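PDB 5IPW: oligopeptide ABC transporter, periplasmic oligopeptide-binding protein, putative from Thermotoga maritima MSB8, which probably binds oligopeptides in the periplasm and hands them to an ABC transporter for uptake, as in related solute-binding proteins. Local coordinates for residues A[396-401]-A[581-586]. Residues are numbered along the deposited sequence; the frame is centred on the assembly and turned at random.
Sequences YFDPEW and IHRENL
One face of the W401 indole lies against H582, whose CB sits over the rim of the six-membered ring, 3.2 Å from CZ2; the backbone N of R583 is over the same face. The imidazole leans obliquely to the indole, planes 45° apart, the two side chains extending abreast. CG of W401, anti to the backbone N (chi1 -174°), carries the ring along the last turn of 568-584, and NE1 comes 3.0 Å from H582 O at an angle too poor for a hydrogen bond. The R583 guanidinium takes E400 CG over one face and D398 OD1 at its edge. R583 CD lies against E400 CB (3.3 Å) and W401 N; the turn at chi3 then swings NH1 into a salt bridge with D398 OD2, 2.9 Å away; the bond from NH1 to OD1 is weak. D398 is also the N-cap of helix 399-403: W401 N points almost straight at OD1 (2.9 Å, 173°), approaching from above the carboxylate plane, while T579 bonds OD2. With an alanine here in place of W401, H582 CB and the near side of its imidazole would probably face a gap. Buried H582 bonds I507 O through NE2; its ring meets W587 edge-to-face and W518 steeply, and it touches L555 of helix 550-564. W401 packing and the D398-R583 bridge join short helix 399-403 to the C-terminal end of long helix 568-584, just before strand 589-591.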
loop_
_atom_site.group_PDB
_atom_site.type_symbol
_atom_site.label_atom_id
_atom_site.label_comp_id
_atom_site.label_asym_id
_atom_site.label_seq_id
_atom_site.Cartn_x
_atom_site.Cartn_y
_atom_site.Cartn_z
ATOM N N TYR A 396 7.724 -9.915 -4.511
ATOM C CA TYR A 396 8.506 -10.966 -3.865
ATOM C C TYR A 396 7.685 -12.226 -3.588
ATOM O O TYR A 396 8.131 -13.095 -2.833
ATOM C CB TYR A 396 9.103 -10.426 -2.568
ATOM C CG TYR A 396 9.550 -8.991 -2.693
ATOM C CD1 TYR A 396 10.585 -8.644 -3.553
ATOM C CD2 TYR A 396 8.921 -7.976 -1.975
ATOM C CE1 TYR A 396 10.995 -7.327 -3.684
ATOM C CE2 TYR A 396 9.323 -6.658 -2.099
ATOM C CZ TYR A 396 10.359 -6.338 -2.954
ATOM O OH TYR A 396 10.764 -5.033 -3.079
ATOM N N PHE A 397 6.510 -12.326 -4.217
ATOM C CA PHE A 397 5.603 -13.468 -4.068
ATOM C C PHE A 397 6.323 -14.804 -3.978
ATOM O O PHE A 397 7.248 -15.072 -4.749
ATOM C CB PHE A 397 4.637 -13.526 -5.250
ATOM C CG PHE A 397 3.729 -14.722 -5.233
ATOM C CD1 PHE A 397 2.564 -14.700 -4.495
ATOM C CD2 PHE A 397 4.037 -15.865 -5.957
ATOM C CE1 PHE A 397 1.710 -15.787 -4.470
ATOM C CE2 PHE A 397 3.191 -16.957 -5.938
ATOM C CZ PHE A 397 2.026 -16.917 -5.196
ATOM N N ASP A 398 5.880 -15.643 -3.044
ATOM C CA ASP A 398 6.476 -16.958 -2.854
ATOM C C ASP A 398 5.431 -18.048 -3.072
ATOM O O ASP A 398 4.514 -18.205 -2.259
ATOM C CB ASP A 398 7.102 -17.080 -1.468
ATOM C CG ASP A 398 8.056 -18.255 -1.370
ATOM O OD1 ASP A 398 7.754 -19.319 -1.952
ATOM O OD2 ASP A 398 9.115 -18.125 -0.722
ATOM N N PRO A 399 5.568 -18.807 -4.178
ATOM C CA PRO A 399 4.592 -19.846 -4.525
ATOM C C PRO A 399 4.707 -21.070 -3.613
ATOM O O PRO A 399 3.690 -21.644 -3.214
ATOM C CB PRO A 399 4.955 -20.200 -5.968
ATOM C CG PRO A 399 6.410 -19.883 -6.089
ATOM C CD PRO A 399 6.715 -18.785 -5.111
ATOM N N GLU A 400 5.941 -21.442 -3.280
ATOM C CA GLU A 400 6.205 -22.554 -2.374
ATOM C C GLU A 400 5.556 -22.228 -1.022
ATOM O O GLU A 400 4.681 -22.957 -0.544
ATOM C CB GLU A 400 7.719 -22.767 -2.205
ATOM C CG GLU A 400 8.521 -23.001 -3.485
ATOM C CD GLU A 400 8.900 -24.456 -3.709
ATOM O OE1 GLU A 400 8.062 -25.346 -3.454
ATOM O OE2 GLU A 400 10.039 -24.711 -4.158
ATOM N N TRP A 401 5.958 -21.092 -0.450
ATOM C CA TRP A 401 5.471 -20.625 0.848
ATOM C C TRP A 401 3.964 -20.367 0.874
ATOM O O TRP A 401 3.345 -20.462 1.928
ATOM C CB TRP A 401 6.246 -19.371 1.283
ATOM C CG TRP A 401 5.939 -18.883 2.675
ATOM C CD1 TRP A 401 5.591 -19.642 3.754
ATOM C CD2 TRP A 401 5.980 -17.526 3.138
ATOM N NE1 TRP A 401 5.390 -18.841 4.852
ATOM C CE2 TRP A 401 5.624 -17.538 4.502
ATOM C CE3 TRP A 401 6.273 -16.299 2.528
ATOM C CZ2 TRP A 401 5.544 -16.371 5.268
ATOM C CZ3 TRP A 401 6.198 -15.140 3.292
ATOM C CH2 TRP A 401 5.839 -15.188 4.648
ATOM N N ILE A 581 12.951 -18.895 4.734
ATOM C CA ILE A 581 12.956 -19.070 6.181
ATOM C C ILE A 581 11.529 -19.232 6.732
ATOM O O ILE A 581 11.222 -20.222 7.391
ATOM C CB ILE A 581 13.702 -17.907 6.863
ATOM C CG1 ILE A 581 15.214 -18.093 6.665
ATOM C CG2 ILE A 581 13.334 -17.831 8.337
ATOM C CD1 ILE A 581 16.079 -16.928 7.109
ATOM N N HIS A 582 10.652 -18.284 6.430
ATOM C CA HIS A 582 9.249 -18.379 6.847
ATOM C C HIS A 582 8.534 -19.620 6.308
ATOM O O HIS A 582 7.446 -19.968 6.771
ATOM C CB HIS A 582 8.466 -17.135 6.401
ATOM C CG HIS A 582 8.579 -15.971 7.335
ATOM N ND1 HIS A 582 7.629 -15.698 8.298
ATOM C CD2 HIS A 582 9.520 -15.003 7.450
ATOM C CE1 HIS A 582 7.983 -14.615 8.965
ATOM N NE2 HIS A 582 9.125 -14.173 8.471
ATOM N N ARG A 583 9.124 -20.256 5.304
ATOM C CA ARG A 583 8.555 -21.446 4.684
ATOM C C ARG A 583 8.921 -22.675 5.494
ATOM O O ARG A 583 8.075 -23.508 5.796
ATOM C CB ARG A 583 9.115 -21.585 3.273
ATOM C CG ARG A 583 8.260 -22.363 2.303
ATOM C CD ARG A 583 8.686 -22.035 0.880
ATOM N NE ARG A 583 10.119 -22.261 0.656
ATOM C CZ ARG A 583 10.866 -21.649 -0.264
ATOM N NH1 ARG A 583 10.349 -20.736 -1.080
ATOM N NH2 ARG A 583 12.157 -21.947 -0.361
ATOM N N GLU A 584 10.201 -22.769 5.832
ATOM C CA GLU A 584 10.740 -23.889 6.590
ATOM C C GLU A 584 10.254 -23.893 8.048
ATOM O O GLU A 584 10.006 -24.958 8.616
ATOM C CB GLU A 584 12.270 -23.880 6.500
ATOM C CG GLU A 584 12.765 -24.354 5.137
ATOM C CD GLU A 584 14.173 -23.904 4.795
ATOM O OE1 GLU A 584 14.685 -24.353 3.749
ATOM O OE2 GLU A 584 14.771 -23.107 5.551
ATOM N N ASN A 585 10.120 -22.705 8.636
ATOM C CA ASN A 585 9.470 -22.529 9.937
ATOM C C ASN A 585 8.102 -21.923 9.695
ATOM O O ASN A 585 7.972 -21.022 8.886
ATOM C CB ASN A 585 10.273 -21.585 10.817
ATOM C CG ASN A 585 11.743 -21.960 10.896
ATOM O OD1 ASN A 585 12.182 -22.557 11.872
ATOM N ND2 ASN A 585 12.513 -21.602 9.871
ATOM N N LEU A 586 7.077 -22.400 10.379
ATOM C CA LEU A 586 5.725 -21.893 10.128
ATOM C C LEU A 586 5.173 -21.126 11.322
ATOM O O LEU A 586 4.126 -21.477 11.874
ATOM C CB LEU A 586 4.796 -23.039 9.712
ATOM C CG LEU A 586 4.381 -23.076 8.239
ATOM C CD1 LEU A 586 5.559 -22.907 7.298
ATOM C CD2 LEU A 586 3.663 -24.384 7.949
#